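Local coordinates for ethylbenzene dehydrogenase alpha-subunit (Aromatoleum aromaticum, PDB 2IVF), which is the molybdenum-bearing subunit of a molybdopterin oxidoreductase and binds two pterin guanine dinucleotides and an iron-sulfur cluster, at residues A547-Y552 against I592-D597; V554-L559 against R612-G617; Q558-K563 against L935-P940. All coordinates share one frame; numbering follows the deposited sequence.

The three contacts form a chain of packing from helix 546-553 toward the bound MD1. Contact 1 is largely buried, though Pro596 reaches the exposed side; it sets that helix against an irregular loop through apolar side chains, a proline-tyrosine CH-pi contact and one bridging water. Contacts 2 and 3 are fully or almost fully buried and both use helix 557-560, which follows helix 546-553 in the chain, so Leu559 serves in each. Contact 2 is the polar one, with a tyrosine holding the backbone of an arginine-rich turn at the MD1 pocket. Contact 3 is mainly apolar and joins that helix to residues 935-940, whose Ile937 N is also bonded to Ser616 OG of contact 2.

Contact 1. Residues A547-Y552 against I592-D597; sequences AMWLYY and IRPAPD
Helix-against-loop packing joins Met548, Trp549 and Tyr552, on one side of helix 546-553, to the irregular segment 592-597 that leads toward strand 602-606, within the molybdopterin oxidoreductase family region. At the outer end Pro596 lies on the Tyr552 ring in a CH-pi contact: its CG sits 3.7 Å from the ring centroid and only 12° off the normal. Tyr551 CD2 lies over the opposite face, so the phenol is sandwiched between its own helix neighbour and the loop. Ile592 divides its branches between two helix residues one turn apart. CG2, anti to the backbone N, meets Tyr552 CE2 at 3.7 Å, while CG1 reaches Met548 CG at 3.8 Å and its sulfur at nearly the same range. Arg593 turns its side chain from the helix to a salt bridge with Asp184, leaving its carbonyl to face Trp549. The peptide bond between Arg593 and Pro594 is cis, and Pro594 CD comes against Trp549 CB at 3.7 Å, while the indole continues toward Phe621 and Leu625 of helix 617-625. Beside this apolar contact a single water bridges the two backbones, accepting from Trp549 N at 2.9 Å and donating to Arg593 O at 2.9 Å.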
loop_
_atom_site.group_PDB
_atom_site.type_symbol
_atom_site.label_atom_id
_atom_site.label_comp_id
_atom_site.label_asym_id
_atom_site.label_seq_id
_atom_site.Cartn_x
_atom_site.Cartn_y
_atom_site.Cartn_z
ATOM N N ALA A 547 8.451 -26.696 5.730
ATOM C CA ALA A 547 9.810 -26.958 6.245
ATOM C C ALA A 547 10.404 -28.283 5.746
ATOM O O ALA A 547 11.640 -28.420 5.618
ATOM C CB ALA A 547 9.848 -26.877 7.806
ATOM N N MET A 548 9.555 -29.284 5.513
ATOM C CA MET A 548 10.054 -30.622 5.241
ATOM C C MET A 548 10.759 -30.685 3.902
ATOM O O MET A 548 11.906 -31.126 3.837
ATOM C CB MET A 548 8.954 -31.688 5.269
ATOM C CG MET A 548 8.250 -31.813 6.597
ATOM S SD MET A 548 9.393 -32.009 7.986
ATOM C CE MET A 548 8.210 -32.213 9.339
ATOM N N TRP A 549 10.081 -30.267 2.842
ATOM C CA TRP A 549 10.647 -30.427 1.510
ATOM C C TRP A 549 11.809 -29.401 1.355
ATOM O O TRP A 549 12.815 -29.715 0.749
ATOM C CB TRP A 549 9.575 -30.289 0.414
ATOM C CG TRP A 549 9.267 -28.903 0.029
ATOM C CD1 TRP A 549 8.554 -27.991 0.716
ATOM C CD2 TRP A 549 9.688 -28.275 -1.165
ATOM N NE1 TRP A 549 8.518 -26.784 0.025
ATOM C CE2 TRP A 549 9.222 -26.942 -1.134
ATOM C CE3 TRP A 549 10.458 -28.707 -2.245
ATOM C CZ2 TRP A 549 9.453 -26.050 -2.159
ATOM C CZ3 TRP A 549 10.704 -27.821 -3.269
ATOM C CH2 TRP A 549 10.196 -26.508 -3.225
ATOM N N LEU A 550 11.686 -28.226 1.985
ATOM C CA LEU A 550 12.773 -27.251 1.938
ATOM C C LEU A 550 14.020 -27.810 2.575
ATOM O O LEU A 550 15.126 -27.669 2.018
ATOM C CB LEU A 550 12.389 -25.934 2.594
ATOM C CG LEU A 550 11.314 -25.102 1.888
ATOM C CD1 LEU A 550 10.988 -23.872 2.712
ATOM C CD2 LEU A 550 11.722 -24.739 0.434
ATOM N N TYR A 551 13.835 -28.505 3.702
ATOM C CA TYR A 551 14.938 -29.148 4.430
ATOM C C TYR A 551 15.579 -30.284 3.657
ATOM O O TYR A 551 16.787 -30.366 3.592
ATOM C CB TYR A 551 14.429 -29.734 5.774
ATOM C CG TYR A 551 15.471 -30.382 6.671
ATOM C CD1 TYR A 551 16.230 -29.620 7.556
ATOM C CD2 TYR A 551 15.645 -31.785 6.702
ATOM C CE1 TYR A 551 17.184 -30.238 8.418
ATOM C CE2 TYR A 551 16.550 -32.366 7.548
ATOM C CZ TYR A 551 17.314 -31.585 8.410
ATOM O OH TYR A 551 18.211 -32.248 9.216
ATOM N N TYR A 552 14.755 -31.157 3.097
ATOM C CA TYR A 552 15.207 -32.361 2.418
ATOM C C TYR A 552 15.609 -32.173 0.962
ATOM O O TYR A 552 16.418 -32.916 0.461
ATOM C CB TYR A 552 14.093 -33.405 2.486
ATOM C CG TYR A 552 14.015 -34.052 3.835
ATOM C CD1 TYR A 552 15.089 -34.788 4.317
ATOM C CD2 TYR A 552 12.884 -33.916 4.654
ATOM C CE1 TYR A 552 15.054 -35.368 5.548
ATOM C CE2 TYR A 552 12.828 -34.559 5.916
ATOM C CZ TYR A 552 13.917 -35.273 6.346
ATOM O OH TYR A 552 13.937 -35.909 7.586
ATOM N N ILE A 592 5.974 -35.599 5.124
ATOM C CA ILE A 592 7.300 -35.400 4.560
ATOM C C ILE A 592 7.315 -35.751 3.063
ATOM O O ILE A 592 7.737 -36.800 2.677
ATOM C CB ILE A 592 8.339 -36.191 5.354
ATOM C CG1 ILE A 592 8.379 -35.627 6.782
ATOM C CG2 ILE A 592 9.731 -36.073 4.669
ATOM C CD1 ILE A 592 8.916 -36.540 7.816
ATOM N N ARG A 593 6.841 -34.817 2.250
ATOM C CA ARG A 593 6.701 -34.984 0.807
ATOM C C ARG A 593 7.225 -33.727 0.124
ATOM O O ARG A 593 7.124 -32.630 0.712
ATOM C CB ARG A 593 5.226 -35.160 0.407
ATOM C CG ARG A 593 4.534 -36.342 1.024
ATOM C CD ARG A 593 3.104 -36.514 0.526
ATOM N NE ARG A 593 3.018 -36.771 -0.925
ATOM C CZ ARG A 593 1.949 -36.474 -1.677
ATOM N NH1 ARG A 593 0.857 -35.939 -1.128
ATOM N NH2 ARG A 593 1.951 -36.715 -2.978
ATOM N N PRO A 594 7.843 -33.882 -1.066
ATOM C CA PRO A 594 8.181 -35.182 -1.641
ATOM C C PRO A 594 9.068 -35.990 -0.715
ATOM O O PRO A 594 9.858 -35.423 0.012
ATOM C CB PRO A 594 8.986 -34.852 -2.906
ATOM C CG PRO A 594 8.835 -33.427 -3.161
ATOM C CD PRO A 594 8.260 -32.763 -1.931
ATOM N N ALA A 595 8.926 -37.310 -0.740
ATOM C CA ALA A 595 9.738 -38.148 0.108
ATOM C C ALA A 595 11.224 -37.798 -0.169
ATOM O O ALA A 595 11.584 -37.438 -1.302
ATOM C CB ALA A 595 9.449 -39.624 -0.175
ATOM N N PRO A 596 12.085 -37.861 0.864
ATOM C CA PRO A 596 13.532 -37.619 0.682
ATOM C C PRO A 596 14.225 -38.386 -0.430
ATOM O O PRO A 596 15.228 -37.916 -0.948
ATOM C CB PRO A 596 14.099 -37.982 2.053
ATOM C CG PRO A 596 13.010 -37.492 2.973
ATOM C CD PRO A 596 11.777 -38.073 2.292
ATOM N N ASP A 597 13.718 -39.548 -0.815
ATOM C CA ASP A 597 14.340 -40.269 -1.911
ATOM C C ASP A 597 13.664 -39.988 -3.254
ATOM O O ASP A 597 14.011 -40.579 -4.252
ATOM C CB ASP A 597 14.407 -41.776 -1.620
ATOM C CG ASP A 597 13.059 -42.368 -1.258
ATOM O OD1 ASP A 597 12.023 -41.658 -1.298
ATOM O OD2 ASP A 597 13.046 -43.564 -0.928
HETATM O O HOH W 1 7.167 -30.409 2.636
#

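Contact 2. Residues V554-L559 against R612-G617; sequences VGYDQL and RRKRSG. With MD1 (phosphoric acid 4-(2-amino-4-oxo-3,4,5,6,-tetrahydro-pteridin-6-yl)-2-hydroxy-3,4-dimercapto-but-3-en-yl ester guanylate ester), chain N.
Tyr556 reaches from the connection between helices 546-553 and 557-560 into the turn that follows helix 610-613, and nearly the whole contact hangs on its phenol. From CB, the side chain sets out toward the turn with CG anti to the carbonyl carbon (chi1 -81°). Further along, CE2 and CZ approach Arg615 O, which lies at the ring edge in its plane. At the tip, Tyr556 OH donates a short hydrogen bond of 2.6 Å to Arg615 O, arriving from above the carbonyl plane, 36° out of it. The same hydroxyl lies 3.9 Å from Lys614 CB. Alongside, Leu559 CD2 rests 4.2 Å from Ser616 CB, whose hydroxyl is bonded to Ile934 O and Ile937 N.

Beyond the turn, three arginines line the MD1 pocket. Arg612 NH1 donates to MD1 O2A at 2.9 Å, and its NH2 to MD1 O11 at 2.9 Å. Arg613 NH2 gives a bond of 2.9 Å to MD1 O1B, while its NE reaches MD1 O2B at 3.1 Å. Arg615 instead lays a guanidinium face over the pterin at N8, and Asp966 holds its NE in a salt bridge. Tyr556 is thus a second-shell residue: its bond to Arg615 O ties down the backbone, which is consistent with helping to position the side chain against the pterin, while the positive charges of Arg612 and Arg613 probably offset the negative charge of the pyrophosphate.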
loop_
_atom_site.group_PDB
_atom_site.type_symbol
_atom_site.label_atom_id
_atom_site.label_comp_id
_atom_site.label_asym_id
_atom_site.label_seq_id
_atom_site.Cartn_x
_atom_site.Cartn_y
_atom_site.Cartn_z
ATOM N N VAL A 554 15.791 -28.692 -0.780
ATOM C CA VAL A 554 16.276 -27.402 -1.224
ATOM C C VAL A 554 17.495 -26.930 -0.441
ATOM O O VAL A 554 17.867 -25.742 -0.477
ATOM C CB VAL A 554 15.158 -26.337 -1.219
ATOM C CG1 VAL A 554 15.638 -25.100 -1.958
ATOM C CG2 VAL A 554 13.835 -26.878 -1.866
ATOM N N GLY A 555 18.090 -27.870 0.292
ATOM C CA GLY A 555 19.357 -27.665 0.974
ATOM C C GLY A 555 19.299 -26.807 2.225
ATOM O O GLY A 555 20.344 -26.395 2.731
ATOM N N TYR A 556 18.102 -26.597 2.764
ATOM C CA TYR A 556 17.953 -25.779 3.936
ATOM C C TYR A 556 18.408 -26.476 5.191
ATOM O O TYR A 556 18.562 -25.818 6.208
ATOM C CB TYR A 556 16.515 -25.266 4.108
ATOM C CG TYR A 556 16.167 -24.056 3.263
ATOM C CD1 TYR A 556 15.711 -24.187 1.968
ATOM C CD2 TYR A 556 16.286 -22.776 3.780
ATOM C CE1 TYR A 556 15.354 -23.043 1.204
ATOM C CE2 TYR A 556 15.943 -21.675 3.049
ATOM C CZ TYR A 556 15.490 -21.806 1.765
ATOM O OH TYR A 556 15.183 -20.671 1.045
ATOM N N ASP A 557 18.705 -27.775 5.140
ATOM C CA ASP A 557 19.266 -28.420 6.316
ATOM C C ASP A 557 20.617 -27.800 6.692
ATOM O O ASP A 557 21.033 -27.840 7.854
ATOM C CB ASP A 557 19.471 -29.933 6.097
ATOM C CG ASP A 557 20.441 -30.243 4.965
ATOM O OD1 ASP A 557 20.266 -29.721 3.858
ATOM O OD2 ASP A 557 21.345 -31.039 5.148
ATOM N N GLN A 558 21.316 -27.261 5.693
ATOM C CA GLN A 558 22.642 -26.675 5.926
ATOM C C GLN A 558 22.528 -25.342 6.646
ATOM O O GLN A 558 23.502 -24.907 7.220
ATOM C CB GLN A 558 23.391 -26.441 4.614
ATOM C CG GLN A 558 23.608 -27.655 3.779
ATOM C CD GLN A 558 23.878 -27.313 2.314
ATOM O OE1 GLN A 558 23.026 -26.750 1.607
ATOM N NE2 GLN A 558 25.063 -27.689 1.841
ATOM N N LEU A 559 21.368 -24.684 6.573
ATOM C CA LEU A 559 21.133 -23.450 7.300
ATOM C C LEU A 559 20.479 -23.725 8.659
ATOM O O LEU A 559 20.943 -23.261 9.697
ATOM C CB LEU A 559 20.204 -22.538 6.515
ATOM C CG LEU A 559 20.714 -21.881 5.222
ATOM C CD1 LEU A 559 21.486 -22.836 4.342
ATOM C CD2 LEU A 559 19.609 -21.247 4.461
ATOM N N ARG A 612 11.518 -13.918 -3.773
ATOM C CA ARG A 612 11.446 -13.016 -2.585
ATOM C C ARG A 612 10.722 -13.618 -1.356
ATOM O O ARG A 612 10.982 -13.231 -0.208
ATOM C CB ARG A 612 10.819 -11.663 -2.917
ATOM C CG ARG A 612 9.457 -11.722 -3.563
ATOM C CD ARG A 612 8.581 -10.633 -3.071
ATOM N NE ARG A 612 8.310 -10.773 -1.650
ATOM C CZ ARG A 612 7.183 -11.246 -1.108
ATOM N NH1 ARG A 612 6.166 -11.675 -1.864
ATOM N NH2 ARG A 612 7.078 -11.321 0.213
ATOM N N ARG A 613 9.783 -14.524 -1.586
ATOM C CA ARG A 613 8.970 -15.059 -0.512
ATOM C C ARG A 613 9.762 -16.006 0.376
ATOM O O ARG A 613 9.722 -15.861 1.608
ATOM C CB ARG A 613 7.752 -15.816 -1.024
ATOM C CG ARG A 613 6.892 -16.321 0.138
ATOM C CD ARG A 613 6.068 -17.523 -0.190
ATOM N NE ARG A 613 4.912 -17.135 -1.012
ATOM C CZ ARG A 613 3.858 -17.924 -1.191
ATOM N NH1 ARG A 613 3.812 -19.108 -0.614
ATOM N NH2 ARG A 613 2.834 -17.532 -1.942
ATOM N N LYS A 614 10.465 -16.968 -0.208
ATOM C CA LYS A 614 11.305 -17.855 0.607
ATOM C C LYS A 614 12.457 -17.099 1.214
ATOM O O LYS A 614 13.179 -16.366 0.536
ATOM C CB LYS A 614 11.869 -19.063 -0.132
ATOM C CG LYS A 614 10.990 -20.306 -0.095
ATOM C CD LYS A 614 9.621 -20.046 -0.671
ATOM C CE LYS A 614 8.913 -21.373 -0.949
ATOM N NZ LYS A 614 7.450 -21.217 -1.252
ATOM N N ARG A 615 12.638 -17.323 2.501
ATOM C CA ARG A 615 13.763 -16.744 3.217
ATOM C C ARG A 615 15.012 -17.404 2.703
ATOM O O ARG A 615 15.108 -18.648 2.685
ATOM C CB ARG A 615 13.653 -16.947 4.734
ATOM C CG ARG A 615 12.676 -15.990 5.413
ATOM C CD ARG A 615 11.258 -16.069 4.865
ATOM N NE ARG A 615 10.348 -15.253 5.671
ATOM C CZ ARG A 615 9.031 -15.302 5.525
ATOM N NH1 ARG A 615 8.510 -16.112 4.608
ATOM N NH2 ARG A 615 8.246 -14.564 6.308
ATOM N N SER A 616 15.960 -16.586 2.250
ATOM C CA SER A 616 17.135 -17.084 1.530
ATOM C C SER A 616 16.834 -17.902 0.241
ATOM O O SER A 616 17.729 -18.477 -0.357
ATOM C CB SER A 616 18.057 -17.839 2.486
ATOM O OG SER A 616 18.614 -16.991 3.455
ATOM N N GLY A 617 15.593 -17.908 -0.215
ATOM C CA GLY A 617 15.210 -18.611 -1.422
ATOM C C GLY A 617 15.969 -18.109 -2.650
ATOM O O GLY A 617 16.304 -18.907 -3.519
HETATM P PB MD1 N . 3.691 -14.184 -2.738
HETATM O O3B MD1 N . 3.579 -12.743 -3.382
HETATM O O1B MD1 N . 2.317 -14.749 -2.695
HETATM O O2B MD1 N . 4.853 -14.949 -3.242
HETATM O O3A MD1 N . 4.081 -13.817 -1.245
HETATM C C10 MD1 N . 3.098 -13.590 -0.211
HETATM C C11 MD1 N . 3.917 -13.099 0.972
HETATM O O11 MD1 N . 4.196 -11.696 0.643
HETATM C C12 MD1 N . 3.094 -13.139 2.231
HETATM S S12 MD1 N . 1.389 -13.279 2.192
HETATM C C13 MD1 N . 3.675 -12.993 3.465
HETATM S S13 MD1 N . 2.774 -12.978 4.892
HETATM C C14 MD1 N . 5.139 -12.865 3.648
HETATM N N15 MD1 N . 5.650 -11.683 4.257
HETATM C C16 MD1 N . 6.998 -11.448 4.337
HETATM C C15 MD1 N . 7.407 -10.338 5.052
HETATM O O14 MD1 N . 6.578 -9.575 5.617
HETATM N N17 MD1 N . 8.744 -10.107 5.029
HETATM C C17 MD1 N . 9.633 -10.977 4.396
HETATM N N16 MD1 N . 10.920 -10.665 4.463
HETATM N N18 MD1 N . 9.201 -12.073 3.752
HETATM C C20 MD1 N . 7.907 -12.314 3.726
HETATM N N8 MD1 N . 7.468 -13.448 3.121
HETATM C C7 MD1 N . 6.087 -13.806 2.945
HETATM P PA MD1 N . 4.082 -12.120 -4.778
HETATM O O1A MD1 N . 3.183 -10.952 -5.022
HETATM O O2A MD1 N . 5.531 -11.844 -4.655
HETATM O "O5'" MD1 N . 3.858 -13.232 -5.877
HETATM C "C5'" MD1 N . 2.508 -13.498 -6.239
HETATM C "C4'" MD1 N . 2.375 -13.467 -7.706
HETATM O "O4'" MD1 N . 0.972 -13.577 -7.917
HETATM C "C1'" MD1 N . 0.743 -12.882 -9.143
HETATM N N9 MD1 N . -0.657 -12.500 -9.372
HETATM C C4 MD1 N . -1.447 -13.128 -10.230
HETATM N N3 MD1 N . -1.188 -14.198 -11.018
HETATM C C2 MD1 N . -2.140 -14.691 -11.811
HETATM N N2 MD1 N . -1.896 -15.775 -12.595
HETATM N N1 MD1 N . -3.351 -14.028 -11.863
HETATM C C6 MD1 N . -3.678 -12.938 -11.094
HETATM O O6 MD1 N . -4.813 -12.466 -11.166
HETATM C C5 MD1 N . -2.684 -12.462 -10.224
HETATM N N7 MD1 N . -2.595 -11.452 -9.366
HETATM C C8 MD1 N . -1.364 -11.494 -8.849
HETATM C "C2'" MD1 N . 1.602 -11.625 -9.040
HETATM O "O2'" MD1 N . 1.952 -11.054 -10.324
HETATM C "C3'" MD1 N . 2.813 -12.090 -8.219
HETATM O "O3'" MD1 N . 4.006 -12.227 -9.036
#

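Contact 3. Residues Q558-K563 against L935-P940; sequences QLWNNK and LLIGMP
The Trp560 indole is the centre of this buried helix-to-loop contact, which joins helix 557-560 of the molybdopterin oxidoreductase region to segment 935-940, in the long loop between strands 915-917 and 969-975 of the six-stranded sheet of the molybdopterin dinucleotide-binding domain (double-psi beta-barrel clan). Three loop residues approach the indole from different directions: a proline over a face, a carbonyl at the edge, and a methionine beside the pyrrole end. Pro940 crosses the tryptophan at about a right angle. Its CD stands 3.4 Å from the centroid of the five-membered ring, 11° off the normal, in a CH-pi contact, and its CG extends over the six-membered ring to meet CD2 and CE3.

At the edge, Trp560 NE1 donates to Ile937 O over 3.0 Å in a nearly straight bond (166°). The acceptor lies almost in the indole plane, although the donor is tilted 34° from the plane of that carbonyl. One bond thus satisfies the buried indole nitrogen and, with Pro940 on the face, should restrict turning of the ring.

Met939 makes an oblique Met-aromatic contact, its SD 3.8 Å from Trp560 CD1. Bends at chi2 and chi3 curl the thioether back toward the helix, where it runs past the tryptophan in the opposite direction and ends among backbone carbonyls. Close beside the thioether, Ile937 sends CG2, anti to its backbone N, against Leu559 CB. Helix 546-553 meets the indole too, through Ala547, Leu550 and Tyr551, so Trp560 is packed between that helix and the C-terminal loop. Leu936, just before Ile937, touches MD1, which places this packing just behind the MD1 pocket. At the end of helix 557-560, Met939 SD sits 3.4 Å from Leu559 O, and its CE 3.5 Å from Trp560 O.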
loop_
_atom_site.group_PDB
_atom_site.type_symbol
_atom_site.label_atom_id
_atom_site.label_comp_id
_atom_site.label_asym_id
_atom_site.label_seq_id
_atom_site.Cartn_x
_atom_site.Cartn_y
_atom_site.Cartn_z
ATOM N N GLN A 558 21.316 -27.261 5.693
ATOM C CA GLN A 558 22.642 -26.675 5.926
ATOM C C GLN A 558 22.528 -25.342 6.646
ATOM O O GLN A 558 23.502 -24.907 7.220
ATOM C CB GLN A 558 23.391 -26.441 4.614
ATOM C CG GLN A 558 23.608 -27.655 3.779
ATOM C CD GLN A 558 23.878 -27.313 2.314
ATOM O OE1 GLN A 558 23.026 -26.750 1.607
ATOM N NE2 GLN A 558 25.063 -27.689 1.841
ATOM N N LEU A 559 21.368 -24.684 6.573
ATOM C CA LEU A 559 21.133 -23.450 7.300
ATOM C C LEU A 559 20.479 -23.725 8.659
ATOM O O LEU A 559 20.943 -23.261 9.697
ATOM C CB LEU A 559 20.204 -22.538 6.515
ATOM C CG LEU A 559 20.714 -21.881 5.222
ATOM C CD1 LEU A 559 21.486 -22.836 4.342
ATOM C CD2 LEU A 559 19.609 -21.247 4.461
ATOM N N TRP A 560 19.399 -24.500 8.619
ATOM C CA TRP A 560 18.567 -24.730 9.785
ATOM C C TRP A 560 19.168 -25.613 10.879
ATOM O O TRP A 560 18.658 -25.632 11.995
ATOM C CB TRP A 560 17.218 -25.274 9.333
ATOM C CG TRP A 560 16.523 -24.406 8.426
ATOM C CD1 TRP A 560 16.778 -23.070 8.189
ATOM C CD2 TRP A 560 15.363 -24.730 7.654
ATOM N NE1 TRP A 560 15.866 -22.574 7.321
ATOM C CE2 TRP A 560 14.973 -23.558 6.984
ATOM C CE3 TRP A 560 14.612 -25.887 7.474
ATOM C CZ2 TRP A 560 13.918 -23.537 6.099
ATOM C CZ3 TRP A 560 13.559 -25.871 6.608
ATOM C CH2 TRP A 560 13.205 -24.691 5.930
ATOM N N ASN A 561 20.241 -26.344 10.569
ATOM C CA ASN A 561 20.969 -27.118 11.566
ATOM C C ASN A 561 22.190 -26.367 12.084
ATOM O O ASN A 561 23.044 -26.955 12.724
ATOM C CB ASN A 561 21.400 -28.480 10.986
ATOM C CG ASN A 561 20.219 -29.382 10.692
ATOM O OD1 ASN A 561 19.150 -29.233 11.291
ATOM N ND2 ASN A 561 20.401 -30.321 9.776
ATOM N N ASN A 562 22.305 -25.080 11.744
ATOM C CA ASN A 562 23.393 -24.259 12.247
ATOM C C ASN A 562 23.074 -23.845 13.672
ATOM O O ASN A 562 22.212 -23.004 13.895
ATOM C CB ASN A 562 23.592 -23.015 11.372
ATOM C CG ASN A 562 24.869 -22.242 11.727
ATOM O OD1 ASN A 562 25.467 -22.444 12.785
ATOM N ND2 ASN A 562 25.322 -21.400 10.808
ATOM N N LYS A 563 23.770 -24.434 14.638
ATOM C CA LYS A 563 23.496 -24.162 16.049
ATOM C C LYS A 563 23.792 -22.714 16.429
ATOM O O LYS A 563 23.215 -22.198 17.372
ATOM C CB LYS A 563 24.301 -25.109 16.934
ATOM C CG LYS A 563 23.802 -26.532 16.836
ATOM C CD LYS A 563 24.651 -27.517 17.619
ATOM C CE LYS A 563 24.397 -28.918 17.069
ATOM N NZ LYS A 563 24.787 -30.009 18.002
ATOM N N LEU A 935 19.244 -12.948 2.788
ATOM C CA LEU A 935 20.031 -13.153 4.034
ATOM C C LEU A 935 19.209 -13.571 5.265
ATOM O O LEU A 935 19.736 -13.606 6.377
ATOM C CB LEU A 935 20.905 -11.926 4.338
ATOM C CG LEU A 935 20.285 -10.536 4.203
ATOM C CD1 LEU A 935 19.319 -10.353 5.356
ATOM C CD2 LEU A 935 21.359 -9.513 4.209
ATOM N N LEU A 936 17.950 -13.952 5.036
ATOM C CA LEU A 936 16.966 -14.071 6.130
ATOM C C LEU A 936 16.811 -15.456 6.712
ATOM O O LEU A 936 16.328 -15.571 7.824
ATOM C CB LEU A 936 15.621 -13.477 5.741
ATOM C CG LEU A 936 15.576 -11.956 5.460
ATOM C CD1 LEU A 936 14.118 -11.586 5.061
ATOM C CD2 LEU A 936 16.064 -11.011 6.659
ATOM N N ILE A 937 17.316 -16.458 5.987
ATOM C CA ILE A 937 17.569 -17.829 6.450
ATOM C C ILE A 937 16.352 -18.651 6.725
ATOM O O ILE A 937 16.292 -19.779 6.268
ATOM C CB ILE A 937 18.492 -17.884 7.698
ATOM C CG1 ILE A 937 19.818 -17.135 7.462
ATOM C CG2 ILE A 937 18.750 -19.329 8.103
ATOM C CD1 ILE A 937 20.362 -17.330 6.148
ATOM N N GLY A 938 15.459 -18.139 7.564
ATOM C CA GLY A 938 14.179 -18.758 7.840
ATOM C C GLY A 938 14.257 -19.864 8.861
ATOM O O GLY A 938 13.584 -20.877 8.728
ATOM N N MET A 939 15.080 -19.685 9.875
ATOM C CA MET A 939 15.281 -20.722 10.880
ATOM C C MET A 939 13.930 -21.100 11.483
ATOM O O MET A 939 13.292 -20.257 12.082
ATOM C CB MET A 939 16.198 -20.202 11.998
ATOM C CG MET A 939 17.603 -19.839 11.582
ATOM S SD MET A 939 18.561 -21.271 10.998
ATOM C CE MET A 939 18.888 -22.174 12.520
ATOM N N PRO A 940 13.459 -22.349 11.285
ATOM C CA PRO A 940 12.202 -22.714 11.897
ATOM C C PRO A 940 12.386 -23.041 13.357
ATOM O O PRO A 940 13.399 -23.630 13.729
ATOM C CB PRO A 940 11.779 -23.970 11.123
ATOM C CG PRO A 940 12.708 -24.107 10.004
ATOM C CD PRO A 940 13.967 -23.433 10.438
#